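Twitching motility pilus retraction protein (Geobacter sulfurreducens PCA, PDB 5ZFQ) probably uses ATP hydrolysis in a hexameric ring motor to retract type IV pili, the movement that underlies twitching motility. Local coordinates at residues I129-L137 with T164-K172. Numbering follows the deposited sequence.
Sequences ILTFEELGL and TTLAAIIDK
F132 lays its ring over the methyl group of A168, whose CB sits 4.2 Å from the ring plane, above its centre. This small knob on helix 162-176 presses against the face of the phenyl and also reaches between L130 O and L135 CD1. Alanine suits the place because so short a side chain lets the ring come down close to the helix backbone, with F132 CZ 3.6 Å from A168 O. I169 CG1 and the extended methylenes of K172, 3.9 Å from CD to F132 CE1, flank the ring, both side chains crossing the phenyl at about a right angle. The K172 chain bends at its end to bring NZ to a salt bridge with E176. Replacing F132 by an alanine is likely to open a gap over the A168 methyl and to strip the K172 methylenes of the ring they lean on.

L135, in the short turn of weakly bonded helix, sends its CD1 methyl over the T164 carbonyl and against T164 CB, 3.9 Å away; a branched apolar end suits a place facing helix backbone and the A168 methyl. Beside it the two methyls of L137 turn their fork toward T165 OG1 in plain van der Waals contact, and the hydroxyl's hydrogen bond goes to Q292. At the other end, I129 points CG2 anti to its backbone N, which lowers this methyl into the groove between A167 and D171, 3.9 Å from D171 CB. A water donates to D171 OD2 (2.6 Å) and, weakly, to I129 O, linking that carbonyl to the carboxylate, and the same aspartate forms a salt bridge with K195. At G136 a positive phi, easy for glycine, completes a Schellman motif that turns the chain into L137.

The connection from strand 117-125 of the antiparallel sheet to strand 150-155 of the mixed sheet thus packs on helix 162-176, which begins at a probable Walker A P-loop, consistent with a RecA-like ATPase core.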
loop_
_atom_site.group_PDB
_atom_site.type_symbol
_atom_site.label_atom_id
_atom_site.label_comp_id
_atom_site.label_asym_id
_atom_site.label_seq_id
_atom_site.Cartn_x
_atom_site.Cartn_y
_atom_site.Cartn_z
ATOM N N ILE A 129 36.704 -28.514 1.661
ATOM C CA ILE A 129 35.407 -28.685 1.020
ATOM C C ILE A 129 35.220 -30.101 0.448
ATOM O O ILE A 129 35.918 -30.514 -0.490
ATOM C CB ILE A 129 35.202 -27.649 -0.109
ATOM C CG1 ILE A 129 34.907 -26.258 0.474
ATOM C CG2 ILE A 129 34.065 -28.088 -1.025
ATOM C CD1 ILE A 129 36.135 -25.413 0.829
ATOM N N LEU A 130 34.281 -30.830 1.043
ATOM C CA LEU A 130 33.864 -32.159 0.584
ATOM C C LEU A 130 33.702 -32.265 -0.932
ATOM O O LEU A 130 33.214 -31.332 -1.585
ATOM C CB LEU A 130 32.540 -32.545 1.250
ATOM C CG LEU A 130 32.541 -32.634 2.775
ATOM C CD1 LEU A 130 31.110 -32.634 3.303
ATOM C CD2 LEU A 130 33.324 -33.872 3.239
ATOM N N THR A 131 34.088 -33.406 -1.495
ATOM C CA THR A 131 33.969 -33.586 -2.941
ATOM C C THR A 131 32.637 -34.258 -3.365
ATOM O O THR A 131 31.843 -34.693 -2.528
ATOM C CB THR A 131 35.173 -34.395 -3.500
ATOM O OG1 THR A 131 35.126 -34.391 -4.939
ATOM C CG2 THR A 131 35.179 -35.825 -2.980
ATOM N N PHE A 132 32.399 -34.304 -4.673
ATOM C CA PHE A 132 31.237 -34.981 -5.232
ATOM C C PHE A 132 31.172 -36.441 -4.799
ATOM O O PHE A 132 30.110 -36.929 -4.411
ATOM C CB PHE A 132 31.261 -34.905 -6.755
ATOM C CG PHE A 132 31.326 -33.514 -7.289
ATOM C CD1 PHE A 132 32.542 -32.867 -7.427
ATOM C CD2 PHE A 132 30.169 -32.849 -7.646
ATOM C CE1 PHE A 132 32.604 -31.579 -7.925
ATOM C CE2 PHE A 132 30.220 -31.571 -8.135
ATOM C CZ PHE A 132 31.439 -30.931 -8.279
ATOM N N GLU A 133 32.318 -37.117 -4.889
ATOM C CA GLU A 133 32.485 -38.498 -4.443
ATOM C C GLU A 133 31.951 -38.649 -3.032
ATOM O O GLU A 133 31.075 -39.478 -2.762
ATOM C CB GLU A 133 33.964 -38.928 -4.474
ATOM C CG GLU A 133 34.687 -38.929 -5.843
ATOM C CD GLU A 133 34.575 -37.622 -6.656
ATOM O OE1 GLU A 133 34.619 -36.510 -6.075
ATOM O OE2 GLU A 133 34.474 -37.719 -7.901
ATOM N N GLU A 134 32.489 -37.823 -2.140
ATOM C CA GLU A 134 32.168 -37.867 -0.719
ATOM C C GLU A 134 30.719 -37.476 -0.416
ATOM O O GLU A 134 30.132 -37.940 0.559
ATOM C CB GLU A 134 33.128 -36.957 0.052
ATOM C CG GLU A 134 34.582 -37.439 0.068
ATOM C CD GLU A 134 35.584 -36.292 0.217
ATOM O OE1 GLU A 134 35.151 -35.113 0.209
ATOM O OE2 GLU A 134 36.807 -36.569 0.309
ATOM N N LEU A 135 30.134 -36.618 -1.240
ATOM C CA LEU A 135 28.749 -36.236 -1.024
ATOM C C LEU A 135 27.796 -37.246 -1.673
ATOM O O LEU A 135 26.576 -37.198 -1.478
ATOM C CB LEU A 135 28.501 -34.824 -1.553
ATOM C CG LEU A 135 29.240 -33.765 -0.733
ATOM C CD1 LEU A 135 29.093 -32.382 -1.329
ATOM C CD2 LEU A 135 28.750 -33.795 0.715
ATOM N N GLY A 136 28.362 -38.173 -2.442
ATOM C CA GLY A 136 27.566 -39.180 -3.124
ATOM C C GLY A 136 26.830 -38.636 -4.336
ATOM O O GLY A 136 25.894 -39.261 -4.850
ATOM N N LEU A 137 27.249 -37.457 -4.787
ATOM C CA LEU A 137 26.710 -36.868 -6.001
ATOM C C LEU A 137 27.170 -37.690 -7.204
ATOM O O LEU A 137 28.335 -38.106 -7.268
ATOM C CB LEU A 137 27.148 -35.410 -6.130
ATOM C CG LEU A 137 26.543 -34.480 -5.081
ATOM C CD1 LEU A 137 27.296 -33.189 -4.981
ATOM C CD2 LEU A 137 25.115 -34.175 -5.425
ATOM N N THR A 164 26.304 -27.593 0.457
ATOM C CA THR A 164 27.455 -28.475 0.218
ATOM C C THR A 164 27.563 -28.865 -1.250
ATOM O O THR A 164 28.657 -29.144 -1.738
ATOM C CB THR A 164 27.432 -29.798 1.070
ATOM O OG1 THR A 164 26.222 -30.531 0.841
ATOM C CG2 THR A 164 27.549 -29.499 2.532
ATOM N N THR A 165 26.431 -28.907 -1.945
ATOM C CA THR A 165 26.440 -29.214 -3.370
ATOM C C THR A 165 27.015 -28.033 -4.140
ATOM O O THR A 165 27.903 -28.199 -4.983
ATOM C CB THR A 165 25.036 -29.563 -3.883
ATOM O OG1 THR A 165 24.682 -30.875 -3.427
ATOM C CG2 THR A 165 24.998 -29.544 -5.393
ATOM N N LEU A 166 26.531 -26.839 -3.817
ATOM C CA LEU A 166 27.058 -25.604 -4.387
ATOM C C LEU A 166 28.525 -25.362 -4.041
ATOM O O LEU A 166 29.317 -24.970 -4.902
ATOM C CB LEU A 166 26.207 -24.431 -3.915
ATOM C CG LEU A 166 24.884 -24.503 -4.665
ATOM C CD1 LEU A 166 23.810 -23.687 -3.974
ATOM C CD2 LEU A 166 25.132 -24.037 -6.094
ATOM N N ALA A 167 28.886 -25.604 -2.787
ATOM C CA ALA A 167 30.268 -25.511 -2.359
ATOM C C ALA A 167 31.181 -26.373 -3.223
ATOM O O ALA A 167 32.240 -25.923 -3.663
ATOM C CB ALA A 167 30.389 -25.914 -0.901
ATOM N N ALA A 168 30.771 -27.610 -3.473
ATOM C CA ALA A 168 31.612 -28.547 -4.212
ATOM C C ALA A 168 31.765 -28.110 -5.666
ATOM O O ALA A 168 32.838 -28.232 -6.268
ATOM C CB ALA A 168 31.033 -29.942 -4.133
ATOM N N ILE A 169 30.672 -27.608 -6.227
ATOM C CA ILE A 169 30.669 -27.093 -7.588
ATOM C C ILE A 169 31.619 -25.903 -7.722
ATOM O O ILE A 169 32.441 -25.849 -8.648
ATOM C CB ILE A 169 29.245 -26.679 -8.026
ATOM C CG1 ILE A 169 28.407 -27.928 -8.324
ATOM C CG2 ILE A 169 29.311 -25.781 -9.245
ATOM C CD1 ILE A 169 26.919 -27.668 -8.447
ATOM N N ILE A 170 31.515 -24.962 -6.789
ATOM C CA ILE A 170 32.338 -23.768 -6.851
ATOM C C ILE A 170 33.804 -24.110 -6.632
ATOM O O ILE A 170 34.680 -23.558 -7.323
ATOM C CB ILE A 170 31.861 -22.716 -5.831
ATOM C CG1 ILE A 170 30.549 -22.092 -6.330
ATOM C CG2 ILE A 170 32.901 -21.628 -5.647
ATOM C CD1 ILE A 170 29.682 -21.524 -5.254
ATOM N N ASP A 171 34.069 -25.029 -5.705
ATOM C CA ASP A 171 35.426 -25.484 -5.451
ATOM C C ASP A 171 36.058 -26.036 -6.722
ATOM O O ASP A 171 37.220 -25.748 -7.028
ATOM C CB ASP A 171 35.445 -26.555 -4.363
ATOM C CG ASP A 171 36.853 -26.997 -4.004
ATOM O OD1 ASP A 171 37.756 -26.142 -3.831
ATOM O OD2 ASP A 171 37.064 -28.220 -3.901
ATOM N N LYS A 172 35.288 -26.836 -7.457
ATOM C CA LYS A 172 35.770 -27.436 -8.686
ATOM C C LYS A 172 36.060 -26.355 -9.731
ATOM O O LYS A 172 37.062 -26.434 -10.457
ATOM C CB LYS A 172 34.761 -28.442 -9.226
ATOM C CG LYS A 172 35.197 -29.067 -10.548
ATOM C CD LYS A 172 34.099 -29.932 -11.171
ATOM C CE LYS A 172 34.579 -30.612 -12.454
ATOM N NZ LYS A 172 35.713 -31.589 -12.246
HETATM O O HOH W 1 38.568 -29.215 -2.071
#